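Local coordinates for protein Cwp19 (PDB 5OQ3) that carries a TIM-barrel glycoside hydrolase domain, the part held in this chain, and probably hydrolyses bacterial cell-wall peptidoglycan, at residues A[239-244]-A[284-289]; A[120-125]-A[186-191]; A[56-61]-A[113-118]; A[26-31]-A[65-70]; A[160-165]-A[197-202]. One frame throughout, in Å; residues are numbered along the deposited sequence.

Interaction 1 (A[239-244]-A[284-289]); sequences NVVFGV and IDYVVP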
# COMPACT_ATOMS: atom_id res chain seq x y z
N ASN A 239 0.24 18.27 -8.55
CA ASN A 239 -1.08 17.61 -8.70
C ASN A 239 -1.01 16.09 -8.62
O ASN A 239 -2.03 15.44 -8.74
CB ASN A 239 -1.82 18.13 -9.94
CG ASN A 239 -2.02 19.62 -9.93
OD1 ASN A 239 -1.96 20.26 -8.87
ND2 ASN A 239 -2.34 20.16 -11.08
N VAL A 240 0.18 15.52 -8.45
CA VAL A 240 0.28 14.09 -8.13
C VAL A 240 -0.09 13.91 -6.69
O VAL A 240 0.39 14.61 -5.81
CB VAL A 240 1.72 13.59 -8.38
CG1 VAL A 240 1.92 12.20 -7.81
CG2 VAL A 240 1.98 13.58 -9.88
N VAL A 241 -0.99 12.95 -6.46
CA VAL A 241 -1.53 12.69 -5.09
C VAL A 241 -0.66 11.67 -4.34
O VAL A 241 -0.02 10.82 -4.95
CB VAL A 241 -2.99 12.26 -5.13
CG1 VAL A 241 -3.82 13.35 -5.78
CG2 VAL A 241 -3.24 10.93 -5.86
N PHE A 242 -0.70 11.76 -3.03
CA PHE A 242 -0.00 10.82 -2.16
C PHE A 242 -1.00 10.23 -1.17
O PHE A 242 -1.72 10.97 -0.46
CB PHE A 242 1.09 11.58 -1.40
CG PHE A 242 1.85 10.74 -0.43
CD1 PHE A 242 2.41 9.53 -0.80
CD2 PHE A 242 2.01 11.13 0.88
CE1 PHE A 242 3.09 8.74 0.12
CE2 PHE A 242 2.72 10.37 1.78
CZ PHE A 242 3.25 9.17 1.41
N GLY A 243 -1.03 8.92 -1.11
CA GLY A 243 -1.92 8.26 -0.17
C GLY A 243 -1.32 7.03 0.45
O GLY A 243 -0.35 6.45 -0.04
N VAL A 244 -1.97 6.62 1.56
CA VAL A 244 -1.52 5.47 2.31
C VAL A 244 -2.73 4.63 2.66
O VAL A 244 -3.79 5.14 3.01
CB VAL A 244 -0.79 5.93 3.63
CG1 VAL A 244 -0.33 4.75 4.46
CG2 VAL A 244 0.36 6.86 3.30
N ILE A 284 -0.94 13.33 4.25
CA ILE A 284 -1.34 12.51 3.12
C ILE A 284 -2.51 13.24 2.42
O ILE A 284 -3.23 14.01 3.06
CB ILE A 284 -1.76 11.08 3.56
CG1 ILE A 284 -2.89 11.09 4.61
CG2 ILE A 284 -0.53 10.30 4.08
CD1 ILE A 284 -3.28 9.73 5.12
N ASP A 285 -2.69 12.94 1.14
CA ASP A 285 -3.87 13.42 0.42
C ASP A 285 -5.08 12.50 0.51
O ASP A 285 -6.22 12.95 0.40
CB ASP A 285 -3.55 13.62 -1.06
CG ASP A 285 -2.51 14.68 -1.34
OD1 ASP A 285 -2.65 15.78 -0.81
OD2 ASP A 285 -1.57 14.38 -2.09
N TYR A 286 -4.81 11.20 0.67
CA TYR A 286 -5.88 10.19 0.79
C TYR A 286 -5.45 9.08 1.70
O TYR A 286 -4.27 8.83 1.88
CB TYR A 286 -6.31 9.70 -0.61
CG TYR A 286 -5.43 8.75 -1.39
CD1 TYR A 286 -5.44 7.39 -1.10
CD2 TYR A 286 -4.64 9.19 -2.43
CE1 TYR A 286 -4.71 6.50 -1.86
CE2 TYR A 286 -3.92 8.27 -3.22
CZ TYR A 286 -3.97 6.92 -2.91
OH TYR A 286 -3.28 6.00 -3.69
N VAL A 287 -6.45 8.38 2.24
CA VAL A 287 -6.23 7.28 3.16
C VAL A 287 -7.20 6.17 2.80
O VAL A 287 -8.37 6.41 2.42
CB VAL A 287 -6.43 7.77 4.63
CG1 VAL A 287 -7.89 8.15 4.93
CG2 VAL A 287 -5.90 6.74 5.62
N VAL A 288 -6.69 4.93 2.88
CA VAL A 288 -7.43 3.73 2.47
C VAL A 288 -7.40 2.68 3.57
O VAL A 288 -6.68 1.68 3.46
CB VAL A 288 -6.94 3.16 1.12
CG1 VAL A 288 -7.91 2.12 0.62
CG2 VAL A 288 -6.68 4.25 0.11
N PRO A 289 -8.18 2.85 4.66
CA PRO A 289 -8.17 1.82 5.67
C PRO A 289 -8.61 0.49 5.05
O PRO A 289 -9.57 0.42 4.27
CB PRO A 289 -9.17 2.33 6.71
CG PRO A 289 -10.01 3.34 5.97
CD PRO A 289 -9.16 3.92 4.91
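With CG set between its own backbone N and carbonyl carbon (chi1 75°), Tyr-286 folds its ring back over the adjoining strand and lays it flat on Gly-243. The glycine CA lies 3.4 Å from the ring centroid and 2° off the ring normal, a CH-pi contact centred on the face. Val-241 comes to the edge of the same ring, CG2 3.8 Å from Tyr-286 CE2. Asp-285 turns CG anti to its carbonyl carbon, which carries OD2 within 2.9 Å of Phe-242 N; this bond uses the anti lone pair, and Lys-234 forms a salt bridge with the same oxygen. Phe-242 O accepts twice, from Asp-285 N at 2.7 Å and from Tyr-286 N at a longer 3.3 Å. Val-244 N to Tyr-286 O and Val-288 N to Val-244 O continue the parallel pairing. On the face bearing Phe-242 and Val-244, the CG2 methyl of Ile-284 packs 3.6 Å from Val-244 CG2 and 4.0 Å from Phe-242 CE2. Strands 241-244 and 286-287 are the fifth and sixth of the TIM barrel: 286-287 is flanked on its other side by strand 319-324, Phe-242 packs on helix 214-236, and Val-244 and Ile-284 meet Trp-278 of helix 275-280.

Interaction 2 (A[120-125]-A[186-191]); sequences HAWFNP and GVHFDD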
# COMPACT_ATOMS: atom_id res chain seq x y z
N HIS A 120 -1.55 4.83 -10.00
CA HIS A 120 -0.86 5.14 -8.73
C HIS A 120 0.26 4.11 -8.55
O HIS A 120 0.04 2.92 -8.56
CB HIS A 120 -1.79 5.09 -7.53
CG HIS A 120 -2.82 6.18 -7.52
ND1 HIS A 120 -3.43 6.60 -6.36
CD2 HIS A 120 -3.33 6.95 -8.51
CE1 HIS A 120 -4.28 7.57 -6.64
NE2 HIS A 120 -4.25 7.80 -7.94
N ALA A 121 1.49 4.60 -8.41
CA ALA A 121 2.66 3.78 -8.14
C ALA A 121 2.73 3.44 -6.66
O ALA A 121 2.81 4.35 -5.81
CB ALA A 121 3.92 4.53 -8.56
N TRP A 122 2.67 2.14 -6.35
CA TRP A 122 2.67 1.64 -5.01
C TRP A 122 4.08 1.15 -4.61
O TRP A 122 4.70 0.34 -5.31
CB TRP A 122 1.60 0.57 -4.90
CG TRP A 122 1.61 -0.45 -3.83
CD1 TRP A 122 2.22 -0.38 -2.59
CD2 TRP A 122 0.90 -1.69 -3.85
NE1 TRP A 122 1.97 -1.53 -1.90
CE2 TRP A 122 1.18 -2.35 -2.65
CE3 TRP A 122 0.10 -2.33 -4.80
CZ2 TRP A 122 0.65 -3.61 -2.33
CZ3 TRP A 122 -0.41 -3.59 -4.50
CH2 TRP A 122 -0.13 -4.21 -3.28
N PHE A 123 4.51 1.65 -3.46
CA PHE A 123 5.82 1.34 -2.88
C PHE A 123 5.66 0.74 -1.48
O PHE A 123 4.82 1.19 -0.68
CB PHE A 123 6.64 2.63 -2.72
CG PHE A 123 6.88 3.38 -3.99
CD1 PHE A 123 5.94 4.29 -4.51
CD2 PHE A 123 8.11 3.32 -4.62
CE1 PHE A 123 6.18 5.00 -5.65
CE2 PHE A 123 8.35 4.02 -5.78
CZ PHE A 123 7.39 4.89 -6.29
N ASN A 124 6.53 -0.23 -1.16
CA ASN A 124 6.71 -0.70 0.22
C ASN A 124 8.00 -0.02 0.73
O ASN A 124 9.06 -0.27 0.19
CB ASN A 124 6.76 -2.22 0.26
CG ASN A 124 6.96 -2.76 1.66
OD1 ASN A 124 7.80 -2.24 2.42
ND2 ASN A 124 6.24 -3.85 1.99
N PRO A 125 7.92 0.88 1.72
CA PRO A 125 9.12 1.65 2.04
C PRO A 125 10.26 0.84 2.68
O PRO A 125 11.41 1.01 2.27
CB PRO A 125 8.60 2.74 3.01
CG PRO A 125 7.28 2.26 3.49
CD PRO A 125 6.72 1.39 2.42
N GLY A 186 -0.38 9.20 -9.03
CA GLY A 186 -0.34 9.09 -7.57
C GLY A 186 0.82 8.25 -7.10
O GLY A 186 1.36 7.43 -7.87
N VAL A 187 1.17 8.45 -5.84
CA VAL A 187 2.12 7.61 -5.08
C VAL A 187 1.34 7.02 -3.91
O VAL A 187 0.61 7.75 -3.24
CB VAL A 187 3.33 8.48 -4.59
CG1 VAL A 187 4.19 7.70 -3.61
CG2 VAL A 187 4.10 9.05 -5.78
N HIS A 188 1.50 5.72 -3.70
CA HIS A 188 0.74 4.98 -2.73
C HIS A 188 1.67 4.12 -1.86
O HIS A 188 2.54 3.41 -2.41
CB HIS A 188 -0.19 4.05 -3.48
CG HIS A 188 -1.11 3.20 -2.65
ND1 HIS A 188 -2.41 3.58 -2.38
CD2 HIS A 188 -0.96 1.98 -2.11
CE1 HIS A 188 -3.00 2.63 -1.69
NE2 HIS A 188 -2.15 1.65 -1.51
N PHE A 189 1.50 4.17 -0.53
CA PHE A 189 2.11 3.18 0.38
C PHE A 189 0.99 2.33 0.96
O PHE A 189 -0.08 2.85 1.27
CB PHE A 189 2.85 3.85 1.58
CG PHE A 189 4.09 4.66 1.23
CD1 PHE A 189 4.65 4.75 -0.06
CD2 PHE A 189 4.73 5.30 2.25
CE1 PHE A 189 5.80 5.50 -0.30
CE2 PHE A 189 5.89 6.02 2.02
CZ PHE A 189 6.42 6.12 0.76
N ASP A 190 1.27 1.03 1.13
CA ASP A 190 0.35 0.16 1.82
C ASP A 190 0.66 0.12 3.31
O ASP A 190 1.13 1.13 3.88
CB ASP A 190 0.22 -1.21 1.14
CG ASP A 190 1.49 -2.02 1.14
OD1 ASP A 190 2.57 -1.43 0.91
OD2 ASP A 190 1.42 -3.27 1.23
N ASP A 191 0.40 -0.98 4.00
CA ASP A 191 0.18 -0.95 5.43
C ASP A 191 1.37 -1.37 6.29
O ASP A 191 1.22 -1.45 7.51
CB ASP A 191 -1.03 -1.84 5.78
CG ASP A 191 -0.92 -3.28 5.23
OD1 ASP A 191 -0.90 -3.50 3.98
OD2 ASP A 191 -0.85 -4.20 6.07
O HOH W 1 3.93 -4.10 0.20
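One face of the Trp-122 indole receives the edge of His-188 in a T-shaped pair, planes at 74°, with His-188 CD2 3.9 Å from Trp-122 CG. At the indole edge, in its plane, Trp-122 NE1 gives a hydrogen bond to Asp-190 OD1 (2.9 Å, 155°) from above the carboxylate plane. The His-120 ring has Gly-186 CA over a face, 3.9 Å from its centroid, and Pro-125 CG lies over a face of Phe-189. Strands 118-123 and 186-189 are the third and fourth of the TIM barrel, paired in parallel by backbone bonds such as Phe-123 N to His-188 O. His-120, Trp-122 and His-188 share one sheet face, where Tyr-286 OH is hydrogen-bonded to ND1 of both histidines; on the other, Phe-123 CE1 packs 3.9 Å from Val-187 CG1 and Phe-123 CB 3.8 Å from Phe-189 CE1, against Ile-175 of helix 165-181, which all three side chains touch. Water 1 donates to Asp-190 OD2 and accepts from Asn-124 ND2, while Asn-124 OD1 takes Arg-127 N.

Interaction 3 (A[56-61]-A[113-118]); sequences DLLDKL and HKRGME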
# COMPACT_ATOMS: atom_id res chain seq x y z
N ASP A 56 -4.65 -7.35 -20.85
CA ASP A 56 -5.83 -8.16 -20.64
C ASP A 56 -6.43 -7.90 -19.25
O ASP A 56 -7.65 -7.84 -19.09
CB ASP A 56 -5.49 -9.65 -20.75
CG ASP A 56 -5.30 -10.14 -22.19
OD1 ASP A 56 -5.63 -9.40 -23.17
OD2 ASP A 56 -4.84 -11.31 -22.31
N LEU A 57 -5.57 -7.75 -18.26
CA LEU A 57 -6.02 -7.44 -16.90
C LEU A 57 -6.71 -6.07 -16.87
O LEU A 57 -7.82 -5.94 -16.37
CB LEU A 57 -4.89 -7.59 -15.90
CG LEU A 57 -5.18 -7.25 -14.44
CD1 LEU A 57 -6.28 -8.18 -13.90
CD2 LEU A 57 -3.93 -7.34 -13.60
N LEU A 58 -6.08 -5.05 -17.45
CA LEU A 58 -6.72 -3.75 -17.45
C LEU A 58 -8.05 -3.77 -18.17
O LEU A 58 -9.00 -3.09 -17.76
CB LEU A 58 -5.84 -2.72 -18.09
CG LEU A 58 -4.56 -2.32 -17.38
CD1 LEU A 58 -4.04 -1.07 -18.03
CD2 LEU A 58 -4.79 -2.05 -15.90
N ASP A 59 -8.12 -4.52 -19.28
CA ASP A 59 -9.38 -4.56 -20.01
C ASP A 59 -10.50 -5.12 -19.13
O ASP A 59 -11.61 -4.61 -19.14
CB ASP A 59 -9.27 -5.44 -21.26
CG ASP A 59 -8.44 -4.84 -22.38
OD1 ASP A 59 -8.23 -3.61 -22.41
OD2 ASP A 59 -8.06 -5.63 -23.28
N LYS A 60 -10.20 -6.16 -18.38
CA LYS A 60 -11.21 -6.78 -17.53
C LYS A 60 -11.60 -5.79 -16.39
O LYS A 60 -12.78 -5.61 -16.11
CB LYS A 60 -10.70 -8.12 -17.00
CG LYS A 60 -11.77 -9.09 -16.51
CD LYS A 60 -12.49 -9.85 -17.63
CE LYS A 60 -11.70 -11.02 -18.28
NZ LYS A 60 -11.54 -12.24 -17.42
N LEU A 61 -10.62 -5.11 -15.80
CA LEU A 61 -10.93 -4.14 -14.74
C LEU A 61 -11.78 -2.98 -15.28
O LEU A 61 -12.78 -2.61 -14.67
CB LEU A 61 -9.64 -3.62 -14.14
CG LEU A 61 -8.72 -4.64 -13.45
CD1 LEU A 61 -7.42 -3.99 -13.02
CD2 LEU A 61 -9.43 -5.29 -12.28
N HIS A 113 -3.31 4.85 -19.18
CA HIS A 113 -3.82 6.12 -19.63
C HIS A 113 -4.62 6.05 -20.94
O HIS A 113 -5.61 6.77 -21.10
CB HIS A 113 -2.69 7.09 -19.76
CG HIS A 113 -2.15 7.55 -18.43
ND1 HIS A 113 -0.97 8.27 -18.31
CD2 HIS A 113 -2.64 7.41 -17.17
CE1 HIS A 113 -0.80 8.60 -17.03
NE2 HIS A 113 -1.80 8.09 -16.32
N LYS A 114 -4.21 5.17 -21.85
CA LYS A 114 -4.97 5.03 -23.12
C LYS A 114 -6.38 4.50 -22.86
O LYS A 114 -7.27 4.71 -23.68
CB LYS A 114 -4.21 4.10 -24.10
CG LYS A 114 -3.07 4.87 -24.75
CD LYS A 114 -2.38 4.08 -25.85
CE LYS A 114 -1.67 2.86 -25.32
NZ LYS A 114 -0.97 2.17 -26.43
N ARG A 115 -6.58 3.81 -21.73
CA ARG A 115 -7.88 3.31 -21.34
C ARG A 115 -8.62 4.27 -20.37
O ARG A 115 -9.64 3.91 -19.79
CB ARG A 115 -7.72 1.95 -20.68
CG ARG A 115 -7.32 0.87 -21.66
CD ARG A 115 -6.84 -0.36 -20.93
NE ARG A 115 -6.55 -1.43 -21.86
CZ ARG A 115 -5.48 -1.49 -22.63
NH1 ARG A 115 -4.52 -0.57 -22.58
NH2 ARG A 115 -5.34 -2.51 -23.49
N GLY A 116 -8.14 5.49 -20.20
CA GLY A 116 -8.78 6.45 -19.32
C GLY A 116 -8.69 6.10 -17.85
O GLY A 116 -9.55 6.52 -17.07
N MET A 117 -7.66 5.33 -17.48
CA MET A 117 -7.46 4.92 -16.10
C MET A 117 -6.28 5.66 -15.50
O MET A 117 -5.28 5.89 -16.17
CB MET A 117 -7.19 3.43 -16.02
CG MET A 117 -8.30 2.58 -16.61
SD MET A 117 -8.01 0.85 -16.81
CE MET A 117 -8.28 0.24 -15.17
N GLU A 118 -6.42 6.06 -14.24
CA GLU A 118 -5.33 6.65 -13.50
C GLU A 118 -4.39 5.56 -12.99
O GLU A 118 -4.78 4.38 -12.87
CB GLU A 118 -5.85 7.50 -12.33
CG GLU A 118 -6.81 8.60 -12.74
CD GLU A 118 -6.20 9.93 -12.90
OE1 GLU A 118 -5.46 10.36 -12.01
OE2 GLU A 118 -6.54 10.62 -13.87
O HOH W 2 -6.24 -5.19 -24.93
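Helix 47-63 brings Asp-59 to within 8.1 Å, CA to CA, of Arg-115, at the C-terminal end of helix 104-114, where Gly-116 closes the helix as the C-prime residue of a Schellman motif. The polar grip is a salt bridge: Arg-115 NE meets Asp-59 OD1 at 2.8 Å in a nearly straight bond (167°); the oxygen lies in the guanidinium plane, and NE comes from the syn side of the carboxylate, tilted from its plane. Arg-115 NH2 adds a weak bond to the same oxygen at 3.3 Å. Water 2 donates to Asp-59 OD2 and accepts weakly from Arg-115 NH2, while NH1 pairs with Glu-111. The arginine chain runs extended from CG to NE and crosses Leu-58 at about a right angle, CD 3.8 Å from Leu-58 CB. Helices 47-63 and 104-114 are neighbours on the outside of the TIM barrel, and 115-117 is the link that leads into strand 118-123. Met-117 faces helix 47-63 from this link; bent at its last torsion (chi3 79°), it places CE 4.2 Å from both Leu-58 CD2 and Leu-61 CB. Met-117 and Leu-61 also touch Ile-66, and Leu-61 rests on Ala-30 and Ile-32 of strand 27-32.

Interaction 4 (A[26-31]-A[65-70]); sequences EMRAAW and GINTAV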
# COMPACT_ATOMS: atom_id res chain seq x y z
N GLU A 26 -16.20 9.24 -8.27
CA GLU A 26 -15.93 8.28 -7.23
C GLU A 26 -14.64 7.50 -7.59
O GLU A 26 -14.46 7.08 -8.73
CB GLU A 26 -17.12 7.34 -7.13
CG GLU A 26 -17.09 6.37 -5.97
CD GLU A 26 -18.24 5.37 -5.94
OE1 GLU A 26 -18.79 5.11 -4.85
OE2 GLU A 26 -18.61 4.84 -6.98
N MET A 27 -13.75 7.30 -6.62
CA MET A 27 -12.57 6.42 -6.78
C MET A 27 -12.98 4.97 -6.86
O MET A 27 -13.72 4.51 -6.01
CB MET A 27 -11.58 6.66 -5.61
CG MET A 27 -10.41 5.71 -5.55
SD MET A 27 -9.35 5.81 -7.01
CE MET A 27 -8.57 7.37 -6.78
N ARG A 28 -12.52 4.29 -7.91
CA ARG A 28 -12.86 2.89 -8.11
C ARG A 28 -11.57 2.16 -8.52
O ARG A 28 -11.31 1.99 -9.71
CB ARG A 28 -13.95 2.78 -9.22
CG ARG A 28 -15.22 3.49 -8.83
CD ARG A 28 -16.20 3.67 -10.00
NE ARG A 28 -17.41 4.37 -9.55
CZ ARG A 28 -18.46 4.67 -10.33
NH1 ARG A 28 -18.42 4.41 -11.63
NH2 ARG A 28 -19.53 5.23 -9.79
N ALA A 29 -10.74 1.82 -7.53
CA ALA A 29 -9.38 1.32 -7.80
C ALA A 29 -9.25 -0.14 -7.55
O ALA A 29 -10.00 -0.70 -6.78
CB ALA A 29 -8.39 2.09 -6.92
N ALA A 30 -8.29 -0.75 -8.21
CA ALA A 30 -7.87 -2.09 -7.89
C ALA A 30 -6.36 -2.10 -7.63
O ALA A 30 -5.60 -1.53 -8.41
CB ALA A 30 -8.23 -3.05 -9.00
N TRP A 31 -5.97 -2.81 -6.58
CA TRP A 31 -4.56 -3.11 -6.33
C TRP A 31 -4.10 -4.19 -7.31
O TRP A 31 -4.78 -5.23 -7.47
CB TRP A 31 -4.33 -3.59 -4.89
CG TRP A 31 -4.27 -2.51 -3.87
CD1 TRP A 31 -3.23 -1.68 -3.63
CD2 TRP A 31 -5.24 -2.23 -2.84
NE1 TRP A 31 -3.52 -0.86 -2.58
CE2 TRP A 31 -4.71 -1.22 -2.04
CE3 TRP A 31 -6.47 -2.78 -2.50
CZ2 TRP A 31 -5.39 -0.69 -0.94
CZ3 TRP A 31 -7.13 -2.29 -1.40
CH2 TRP A 31 -6.59 -1.26 -0.64
N GLY A 65 -15.89 -1.18 -14.36
CA GLY A 65 -15.95 0.17 -13.81
C GLY A 65 -14.71 0.64 -13.05
O GLY A 65 -14.70 1.73 -12.52
N ILE A 66 -13.67 -0.16 -12.97
CA ILE A 66 -12.43 0.29 -12.34
C ILE A 66 -11.82 1.43 -13.14
O ILE A 66 -11.69 1.37 -14.37
CB ILE A 66 -11.44 -0.87 -12.16
CG1 ILE A 66 -12.00 -1.97 -11.28
CG2 ILE A 66 -10.07 -0.40 -11.66
CD1 ILE A 66 -12.29 -1.54 -9.87
N ASN A 67 -11.48 2.51 -12.43
CA ASN A 67 -10.92 3.71 -13.03
C ASN A 67 -9.51 4.04 -12.63
O ASN A 67 -8.92 4.98 -13.17
CB ASN A 67 -11.84 4.93 -12.85
CG ASN A 67 -12.07 5.31 -11.38
OD1 ASN A 67 -11.22 5.07 -10.52
ND2 ASN A 67 -13.25 5.93 -11.10
N THR A 68 -8.91 3.21 -11.78
CA THR A 68 -7.58 3.50 -11.20
C THR A 68 -6.86 2.19 -10.94
O THR A 68 -7.45 1.31 -10.28
CB THR A 68 -7.71 4.31 -9.88
OG1 THR A 68 -8.40 5.54 -10.15
CG2 THR A 68 -6.32 4.66 -9.31
N ALA A 69 -5.62 2.08 -11.40
CA ALA A 69 -4.78 0.91 -11.15
C ALA A 69 -3.73 1.34 -10.14
O ALA A 69 -3.03 2.32 -10.35
CB ALA A 69 -4.11 0.45 -12.44
N VAL A 70 -3.58 0.60 -9.08
CA VAL A 70 -2.59 0.87 -8.00
C VAL A 70 -1.58 -0.27 -8.08
O VAL A 70 -1.86 -1.41 -7.66
CB VAL A 70 -3.25 0.95 -6.62
CG1 VAL A 70 -2.20 1.30 -5.57
CG2 VAL A 70 -4.36 2.01 -6.60
O HOH W 3 -16.28 3.75 -13.42
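Asn-67 grips the start of strand 27-32 and the residue before it with three bonds. Its ND2 gives to Glu-26 O at 2.9 Å in the amide plane, OD1 takes Arg-28 N at 3.0 Å, and its backbone N gives to Arg-28 O at 2.8 Å. Thr-68 OG1, 3.3 Å from Met-27 SD, also donates to Asn-67 OD1; it and Arg-28 N reach that oxygen from opposite faces of the amide, which helps fix the amide's rotation. Further along, Ala-30 N to Thr-68 O and Val-70 N to Ala-30 O zip the parallel strands, and the Trp-31 and Val-70 side chains lie side by side, Trp-31 CD1 3.7 Å from Val-70 CG1. A second shell holds Arg-28: NE and NH2 clasp Glu-26 OE2 side-on, an oxygen Arg-351 shares; the guanidinium lies nearly parallel to the Asn-67 amide (2°), and water 3 joins NH1 to Gly-65 O. The pair belongs to the beta-alpha-beta unit 27-32, 47-63, 68-74; strand 356-361 closes the barrel beside 27-32, and strand 118-123 follows 68-74.

Interaction 5 (A[160-165]-A[197-202]); sequences YDPGLP and VSFNDT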
# COMPACT_ATOMS: atom_id res chain seq x y z
N TYR A 160 14.74 -1.72 6.49
CA TYR A 160 15.37 -0.42 6.71
C TYR A 160 14.87 0.16 8.04
O TYR A 160 13.70 -0.03 8.39
CB TYR A 160 15.10 0.55 5.58
CG TYR A 160 15.69 0.11 4.27
CD1 TYR A 160 17.09 0.07 4.08
CD2 TYR A 160 14.89 -0.33 3.25
CE1 TYR A 160 17.62 -0.38 2.90
CE2 TYR A 160 15.41 -0.76 2.04
CZ TYR A 160 16.80 -0.80 1.88
OH TYR A 160 17.32 -1.23 0.68
N ASP A 161 15.74 0.86 8.74
CA ASP A 161 15.41 1.47 10.04
C ASP A 161 14.64 2.78 9.85
O ASP A 161 15.23 3.79 9.41
CB ASP A 161 16.73 1.72 10.80
CG ASP A 161 16.55 2.18 12.24
OD1 ASP A 161 15.43 2.64 12.61
OD2 ASP A 161 17.57 2.02 12.95
N PRO A 162 13.35 2.80 10.21
CA PRO A 162 12.57 4.04 10.01
C PRO A 162 13.10 5.23 10.80
O PRO A 162 12.71 6.39 10.48
CB PRO A 162 11.16 3.63 10.44
CG PRO A 162 11.13 2.13 10.38
CD PRO A 162 12.53 1.71 10.74
N GLY A 163 13.92 4.99 11.83
CA GLY A 163 14.43 6.06 12.65
C GLY A 163 15.67 6.76 12.19
O GLY A 163 16.06 7.73 12.83
N LEU A 164 16.27 6.35 11.06
CA LEU A 164 17.46 7.01 10.58
C LEU A 164 17.10 8.07 9.59
O LEU A 164 16.43 7.79 8.56
CB LEU A 164 18.42 6.00 9.94
CG LEU A 164 19.12 5.05 10.93
CD1 LEU A 164 19.85 3.97 10.19
CD2 LEU A 164 20.07 5.82 11.83
N PRO A 165 17.67 9.28 9.77
CA PRO A 165 17.40 10.28 8.77
C PRO A 165 17.88 9.88 7.35
O PRO A 165 17.22 10.23 6.35
CB PRO A 165 18.16 11.51 9.29
CG PRO A 165 18.35 11.28 10.74
CD PRO A 165 18.34 9.82 10.98
N VAL A 197 6.07 -4.79 17.63
CA VAL A 197 6.14 -3.96 18.81
C VAL A 197 7.59 -3.69 19.10
O VAL A 197 7.92 -2.55 19.37
CB VAL A 197 5.37 -4.53 20.03
CG1 VAL A 197 3.88 -4.67 19.73
CG2 VAL A 197 5.95 -5.86 20.52
N SER A 198 8.42 -4.75 19.05
CA SER A 198 9.82 -4.64 19.27
C SER A 198 10.59 -4.54 17.94
O SER A 198 10.16 -4.96 16.87
CB SER A 198 10.35 -5.79 20.10
OG SER A 198 10.60 -6.98 19.37
N PHE A 199 11.77 -3.96 18.03
CA PHE A 199 12.57 -3.71 16.84
C PHE A 199 13.92 -3.29 17.39
O PHE A 199 13.96 -2.51 18.33
CB PHE A 199 11.97 -2.56 16.07
CG PHE A 199 12.53 -2.34 14.70
CD1 PHE A 199 12.36 -3.25 13.69
CD2 PHE A 199 13.16 -1.16 14.40
CE1 PHE A 199 12.80 -3.00 12.42
CE2 PHE A 199 13.61 -0.89 13.11
CZ PHE A 199 13.42 -1.81 12.12
N ASN A 200 15.02 -3.77 16.80
CA ASN A 200 16.34 -3.53 17.35
C ASN A 200 16.92 -2.20 16.89
O ASN A 200 17.88 -2.15 16.10
CB ASN A 200 17.28 -4.68 17.01
CG ASN A 200 18.60 -4.57 17.75
OD1 ASN A 200 18.80 -3.65 18.54
ND2 ASN A 200 19.49 -5.50 17.48
N ASP A 201 16.31 -1.14 17.40
CA ASP A 201 16.69 0.24 17.09
C ASP A 201 17.19 0.99 18.29
O ASP A 201 17.17 2.22 18.28
CB ASP A 201 15.54 1.02 16.44
CG ASP A 201 14.31 1.10 17.31
OD1 ASP A 201 14.34 0.61 18.47
OD2 ASP A 201 13.29 1.67 16.83
N THR A 202 17.66 0.32 19.32
CA THR A 202 18.09 1.03 20.54
C THR A 202 19.15 2.08 20.24
O THR A 202 19.08 3.18 20.78
CB THR A 202 18.60 0.06 21.57
OG1 THR A 202 17.58 -0.93 21.77
CG2 THR A 202 18.94 0.76 22.85
O HOH W 4 13.61 3.09 14.57
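Phe-199 packs its ring obliquely against Pro-162, CE2 3.7 Å from the proline CD, the two side chains coming from opposite directions. With CG anti to the phenylalanine's own N (chi1 -169°), the ring reaches across to the other loop, where two oxygens lie at its edge, near its plane: Asp-161 OD1, 4.0 Å from CE2, and Tyr-160 O, 4.1 Å from CZ. The Asp-161 carboxylate stands almost upright to the ring, planes at 81°. Asp-161 OD1 and Asp-201 OD2 are 4.8 Å apart, and water 4 lies between them, donating to Asp-161 OD1 and to Asp-201 OD2 at 2.7 Å each; this probably eases the repulsion between two buried acids. Both segments lead into helices of the TIM-barrel domain, 160-165 from the end of the 151-154/157-160 hairpin. Asp-161 begins a type I turn whose last residue, Leu-164, is the N-cap of helix 165-181; Asp-161 OD1 also accepts from Gly-163 N at 2.9 Å, from above the carboxylate plane, which makes an Asx turn. Asp-201 is at the N-cap position of helix 202-208, but its side chain makes no capping bond. The acids have further partners: Asp-161 OD2 bonds to Thr-204 OG1, and Asp-201 OD1 forms a salt bridge with Arg-218 of helix 214-236. Phe-199 also meets Tyr-194 edge-to-face and packs on Val-152 of the hairpin.

Overall arrangement
From the N terminus, interaction 4 closes the first loop, pairing barrel strands one and two, with helix 47-63 between them in the chain. Interaction 3 starts inside that loop and ends beyond it, so the two cross; it ties that helix to the turn before strand 118-123. Interaction 2 then joins strands three and four; interaction 5 crosses it, fastening the loop before helix 165-181 to the one after strand 186-189. Interaction 1 follows in series with strands five and six. Interactions 1, 2 and 4 share the closed sheet: Tyr-286 OH is hydrogen-bonded to His-120 ND1, and the Trp-31 and Trp-122 rings meet edge-to-face. Interactions 3 and 5 lie on opposite sides of the chain's centre.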